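Local coordinates for hyaluronidase (Thermobaculum terrenum, PDB 5DIY), which probably removes O-linked N-acetylglucosamine from proteins as a family 84 glycoside hydrolase, at residues A264-L276 / Q285-G297. Sequence-based numbering, arbitrary orientation.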
loop_
_atom_site.group_PDB
_atom_site.type_symbol
_atom_site.label_atom_id
_atom_site.label_comp_id
_atom_site.label_asym_id
_atom_site.label_seq_id
_atom_site.Cartn_x
_atom_site.Cartn_y
_atom_site.Cartn_z
ATOM N N ALA C 264 -4.425 -9.028 6.579
ATOM C CA ALA C 264 -3.630 -7.882 7.045
ATOM C C ALA C 264 -4.222 -6.541 6.604
ATOM O O ALA C 264 -4.132 -5.563 7.345
ATOM C CB ALA C 264 -2.185 -8.004 6.582
ATOM N N SER C 265 -4.826 -6.499 5.412
ATOM C CA SER C 265 -5.481 -5.277 4.909
ATOM C C SER C 265 -6.663 -4.827 5.758
ATOM O O SER C 265 -6.998 -3.650 5.766
ATOM C CB SER C 265 -5.959 -5.447 3.458
ATOM O OG SER C 265 -4.881 -5.612 2.566
ATOM N N LYS C 266 -7.292 -5.752 6.475
ATOM C CA LYS C 266 -8.466 -5.424 7.283
ATOM C C LYS C 266 -8.205 -4.379 8.359
ATOM O O LYS C 266 -9.125 -3.650 8.730
ATOM C CB LYS C 266 -9.074 -6.679 7.908
ATOM C CG LYS C 266 -9.684 -7.631 6.891
ATOM C CD LYS C 266 -10.226 -8.867 7.581
ATOM C CE LYS C 266 -10.789 -9.873 6.590
ATOM N NZ LYS C 266 -11.431 -11.000 7.331
ATOM N N LEU C 267 -6.963 -4.308 8.849
ATOM C CA LEU C 267 -6.585 -3.328 9.865
ATOM C C LEU C 267 -6.697 -1.882 9.322
ATOM O O LEU C 267 -7.466 -1.093 9.867
ATOM C CB LEU C 267 -5.195 -3.651 10.459
ATOM C CG LEU C 267 -4.966 -3.401 11.947
ATOM C CD1 LEU C 267 -3.505 -3.685 12.278
ATOM C CD2 LEU C 267 -5.344 -1.981 12.337
ATOM N N PRO C 268 -5.965 -1.538 8.240
ATOM C CA PRO C 268 -6.146 -0.200 7.652
ATOM C C PRO C 268 -7.496 0.023 6.976
ATOM O O PRO C 268 -8.014 1.143 7.019
ATOM C CB PRO C 268 -5.005 -0.099 6.627
ATOM C CG PRO C 268 -4.618 -1.500 6.340
ATOM C CD PRO C 268 -4.822 -2.236 7.623
ATOM N N LEU C 269 -8.069 -1.019 6.369
ATOM C CA LEU C 269 -9.413 -0.912 5.767
ATOM C C LEU C 269 -10.503 -0.594 6.793
ATOM O O LEU C 269 -11.439 0.158 6.487
ATOM C CB LEU C 269 -9.776 -2.161 4.953
ATOM C CG LEU C 269 -8.986 -2.380 3.652
ATOM C CD1 LEU C 269 -9.380 -3.718 3.042
ATOM C CD2 LEU C 269 -9.186 -1.243 2.656
ATOM N N TYR C 270 -10.380 -1.148 8.000
ATOM C CA TYR C 270 -11.262 -0.779 9.112
ATOM C C TYR C 270 -11.227 0.731 9.350
ATOM O O TYR C 270 -12.270 1.364 9.476
ATOM C CB TYR C 270 -10.879 -1.529 10.398
ATOM C CG TYR C 270 -11.833 -1.323 11.558
ATOM C CD1 TYR C 270 -11.777 -0.169 12.341
ATOM C CD2 TYR C 270 -12.792 -2.286 11.882
ATOM C CE1 TYR C 270 -12.647 0.026 13.398
ATOM C CE2 TYR C 270 -13.665 -2.101 12.948
ATOM C CZ TYR C 270 -13.587 -0.943 13.703
ATOM O OH TYR C 270 -14.442 -0.735 14.765
ATOM N N THR C 271 -10.023 1.299 9.399
ATOM C CA THR C 271 -9.852 2.730 9.664
ATOM C C THR C 271 -10.356 3.580 8.496
ATOM O O THR C 271 -10.968 4.635 8.700
ATOM C CB THR C 271 -8.390 3.098 10.015
ATOM O OG1 THR C 271 -7.522 2.901 8.882
ATOM C CG2 THR C 271 -7.899 2.276 11.204
ATOM N N PHE C 272 -10.079 3.109 7.288
ATOM C CA PHE C 272 -10.615 3.684 6.054
ATOM C C PHE C 272 -12.144 3.774 6.103
ATOM O O PHE C 272 -12.703 4.835 5.838
ATOM C CB PHE C 272 -10.103 2.853 4.868
ATOM C CG PHE C 272 -10.786 3.119 3.553
ATOM C CD1 PHE C 272 -10.594 4.317 2.878
ATOM C CD2 PHE C 272 -11.571 2.134 2.952
ATOM C CE1 PHE C 272 -11.201 4.554 1.644
ATOM C CE2 PHE C 272 -12.181 2.360 1.719
ATOM C CZ PHE C 272 -11.993 3.573 1.061
ATOM N N ALA C 273 -12.800 2.681 6.495
ATOM C CA ALA C 273 -14.270 2.633 6.621
ATOM C C ALA C 273 -14.829 3.597 7.672
ATOM O O ALA C 273 -15.879 4.210 7.460
ATOM C CB ALA C 273 -14.731 1.214 6.923
ATOM N N GLN C 274 -14.139 3.723 8.804
ATOM C CA GLN C 274 -14.533 4.696 9.827
ATOM C C GLN C 274 -14.393 6.135 9.332
ATOM O O GLN C 274 -15.263 6.960 9.612
ATOM C CB GLN C 274 -13.752 4.497 11.131
ATOM C CG GLN C 274 -14.141 3.222 11.878
ATOM C CD GLN C 274 -13.946 3.331 13.376
ATOM O OE1 GLN C 274 -14.861 3.064 14.160
ATOM N NE2 GLN C 274 -12.752 3.725 13.786
ATOM N N TYR C 275 -13.317 6.430 8.595
ATOM C CA TYR C 275 -13.151 7.752 7.974
ATOM C C TYR C 275 -14.317 8.055 7.040
ATOM O O TYR C 275 -14.897 9.134 7.115
ATOM C CB TYR C 275 -11.822 7.878 7.200
ATOM C CG TYR C 275 -11.791 9.066 6.253
ATOM C CD1 TYR C 275 -11.486 10.351 6.714
ATOM C CD2 TYR C 275 -12.119 8.914 4.898
ATOM C CE1 TYR C 275 -11.482 11.444 5.856
ATOM C CE2 TYR C 275 -12.112 9.997 4.033
ATOM C CZ TYR C 275 -11.797 11.260 4.511
ATOM O OH TYR C 275 -11.788 12.324 3.642
ATOM N N LEU C 276 -14.655 7.110 6.163
ATOM C CA LEU C 276 -15.763 7.307 5.220
ATOM C C LEU C 276 -17.092 7.531 5.948
ATOM O O LEU C 276 -17.898 8.354 5.516
ATOM C CB LEU C 276 -15.906 6.125 4.262
ATOM C CG LEU C 276 -14.742 5.807 3.316
ATOM C CD1 LEU C 276 -14.994 4.466 2.646
ATOM C CD2 LEU C 276 -14.506 6.911 2.289
ATOM N N GLN C 285 -5.573 7.402 15.181
ATOM C CA GLN C 285 -5.042 6.595 16.287
ATOM C C GLN C 285 -6.170 5.923 17.059
ATOM O O GLN C 285 -6.057 4.752 17.400
ATOM C CB GLN C 285 -4.167 7.422 17.246
ATOM C CG GLN C 285 -2.796 7.795 16.686
ATOM C CD GLN C 285 -2.855 8.880 15.626
ATOM O OE1 GLN C 285 -3.670 9.797 15.702
ATOM N NE2 GLN C 285 -1.994 8.775 14.625
ATOM N N ASP C 286 -7.240 6.671 17.343
ATOM C CA ASP C 286 -8.460 6.112 17.953
ATOM C C ASP C 286 -8.995 4.967 17.094
ATOM O O ASP C 286 -9.369 3.907 17.609
ATOM C CB ASP C 286 -9.580 7.162 18.058
ATOM C CG ASP C 286 -9.288 8.278 19.058
ATOM O OD1 ASP C 286 -8.245 8.264 19.749
ATOM O OD2 ASP C 286 -10.140 9.184 19.154
ATOM N N SER C 287 -9.043 5.201 15.783
ATOM C CA SER C 287 -9.603 4.230 14.850
ATOM C C SER C 287 -8.744 2.975 14.762
ATOM O O SER C 287 -9.262 1.859 14.797
ATOM C CB SER C 287 -9.756 4.853 13.463
ATOM O OG SER C 287 -10.487 3.991 12.616
ATOM N N TRP C 288 -7.432 3.172 14.657
ATOM C CA TRP C 288 -6.484 2.062 14.580
ATOM C C TRP C 288 -6.541 1.154 15.818
ATOM O O TRP C 288 -6.460 -0.065 15.684
ATOM C CB TRP C 288 -5.067 2.586 14.356
ATOM C CG TRP C 288 -4.101 1.550 13.911
ATOM C CD1 TRP C 288 -3.901 1.103 12.636
ATOM C CD2 TRP C 288 -3.183 0.835 14.739
ATOM N NE1 TRP C 288 -2.914 0.143 12.615
ATOM C CE2 TRP C 288 -2.453 -0.040 13.893
ATOM C CE3 TRP C 288 -2.899 0.849 16.112
ATOM C CZ2 TRP C 288 -1.461 -0.892 14.376
ATOM C CZ3 TRP C 288 -1.912 -0.006 16.596
ATOM C CH2 TRP C 288 -1.201 -0.863 15.723
ATOM N N ARG C 289 -6.712 1.746 17.002
ATOM C CA ARG C 289 -6.810 0.979 18.265
ATOM C C ARG C 289 -8.115 0.194 18.393
ATOM O O ARG C 289 -8.108 -0.945 18.861
ATOM C CB ARG C 289 -6.637 1.898 19.481
ATOM C CG ARG C 289 -5.231 2.460 19.610
ATOM C CD ARG C 289 -5.172 3.639 20.572
ATOM N NE ARG C 289 -5.598 3.258 21.919
ATOM C CZ ARG C 289 -4.870 2.557 22.797
ATOM N NH1 ARG C 289 -3.638 2.137 22.506
ATOM N NH2 ARG C 289 -5.387 2.267 23.991
ATOM N N GLN C 290 -9.230 0.800 17.990
ATOM C CA GLN C 290 -10.501 0.075 17.923
ATOM C C GLN C 290 -10.432 -1.061 16.890
ATOM O O GLN C 290 -10.955 -2.155 17.132
ATOM C CB GLN C 290 -11.671 1.013 17.613
ATOM C CG GLN C 290 -13.031 0.387 17.897
ATOM C CD GLN C 290 -14.170 1.385 17.807
ATOM O OE1 GLN C 290 -14.837 1.669 18.805
ATOM N NE2 GLN C 290 -14.399 1.925 16.610
ATOM N N ALA C 291 -9.785 -0.796 15.753
ATOM C CA ALA C 291 -9.549 -1.813 14.722
ATOM C C ALA C 291 -8.786 -3.017 15.270
ATOM O O ALA C 291 -9.227 -4.156 15.097
ATOM C CB ALA C 291 -8.794 -1.220 13.539
ATOM N N VAL C 292 -7.649 -2.754 15.921
ATOM C CA VAL C 292 -6.819 -3.808 16.534
ATOM C C VAL C 292 -7.613 -4.627 17.568
ATOM O O VAL C 292 -7.550 -5.852 17.552
ATOM C CB VAL C 292 -5.524 -3.235 17.183
ATOM C CG1 VAL C 292 -4.822 -4.272 18.064
ATOM C CG2 VAL C 292 -4.559 -2.735 16.116
ATOM N N SER C 293 -8.346 -3.948 18.450
ATOM C CA SER C 293 -9.168 -4.615 19.479
ATOM C C SER C 293 -10.228 -5.552 18.887
ATOM O O SER C 293 -10.282 -6.728 19.247
ATOM C CB SER C 293 -9.858 -3.582 20.366
ATOM O OG SER C 293 -8.904 -2.721 20.952
ATOM N N THR C 294 -11.047 -5.021 17.981
ATOM C CA THR C 294 -12.095 -5.785 17.287
ATOM C C THR C 294 -11.534 -6.980 16.514
ATOM O O THR C 294 -11.993 -8.113 16.685
ATOM C CB THR C 294 -12.855 -4.893 16.279
ATOM O OG1 THR C 294 -13.443 -3.780 16.961
ATOM C CG2 THR C 294 -13.962 -5.681 15.555
ATOM N N LEU C 295 -10.543 -6.716 15.669
ATOM C CA LEU C 295 -10.011 -7.724 14.749
ATOM C C LEU C 295 -9.024 -8.703 15.393
ATOM O O LEU C 295 -9.040 -9.886 15.066
ATOM C CB LEU C 295 -9.360 -7.042 13.539
ATOM C CG LEU C 295 -10.300 -6.155 12.707
ATOM C CD1 LEU C 295 -9.524 -5.188 11.822
ATOM C CD2 LEU C 295 -11.249 -7.005 11.865
ATOM N N LEU C 296 -8.171 -8.209 16.287
ATOM C CA LEU C 296 -7.082 -9.007 16.873
ATOM C C LEU C 296 -7.182 -9.262 18.384
ATOM O O LEU C 296 -6.500 -10.144 18.884
ATOM C CB LEU C 296 -5.729 -8.345 16.571
ATOM C CG LEU C 296 -5.442 -7.959 15.119
ATOM C CD1 LEU C 296 -4.076 -7.297 15.011
ATOM C CD2 LEU C 296 -5.520 -9.169 14.199
ATOM N N GLY C 297 -8.004 -8.495 19.099
ATOM C CA GLY C 297 -8.200 -8.675 20.542
ATOM C C GLY C 297 -7.517 -7.594 21.363
ATOM O O GLY C 297 -6.392 -7.208 21.064
HETATM O O HOH W 1 -15.975 -2.726 15.387
#
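Leu-267 lays its CD2 methyl over the face of the five-membered ring of Trp-288, 3.6 Å from the centroid, a CH-pi contact. The same methyl meets Ala-291 CB at 3.7 Å. The tight packing continues beside it, where CA of Ala-291 lies over one face of the Tyr-270 ring and Ala-291 CB comes within 3.4 Å of Tyr-270 CD1. With CG anti to the backbone N (chi1 -174°), Tyr-270 enters as a knob among Gln-290, Ala-291, Thr-294 and Leu-295. Beyond the ring, at its hydroxyl, the contact turns polar and looser: a water lies in the ring plane, 2.6 Å from Tyr-270 OH, and donates to Thr-294 OG1, on an exposed residue. On the same polar side, partly exposed Gln-274 donates from NE2 to Ser-287 OG (2.6 Å, 153° at the hydrogen), which lies close to the amide plane. A leucine in place of Gln-274 would probably leave the hydroxyl of buried Ser-287 without this donor. The axes of segments 264-276 and 285-296 come within 8.7 Å, their N-to-C directions 132° apart. Helix 262-277, following the last barrel strand of the TIM-barrel fold, rests Leu-269 and Phe-272 on strand 251-256; helix 284-296 covers its outer side, with Met-304 of helix 301-308 touching Leu-267, Trp-288 and Val-292.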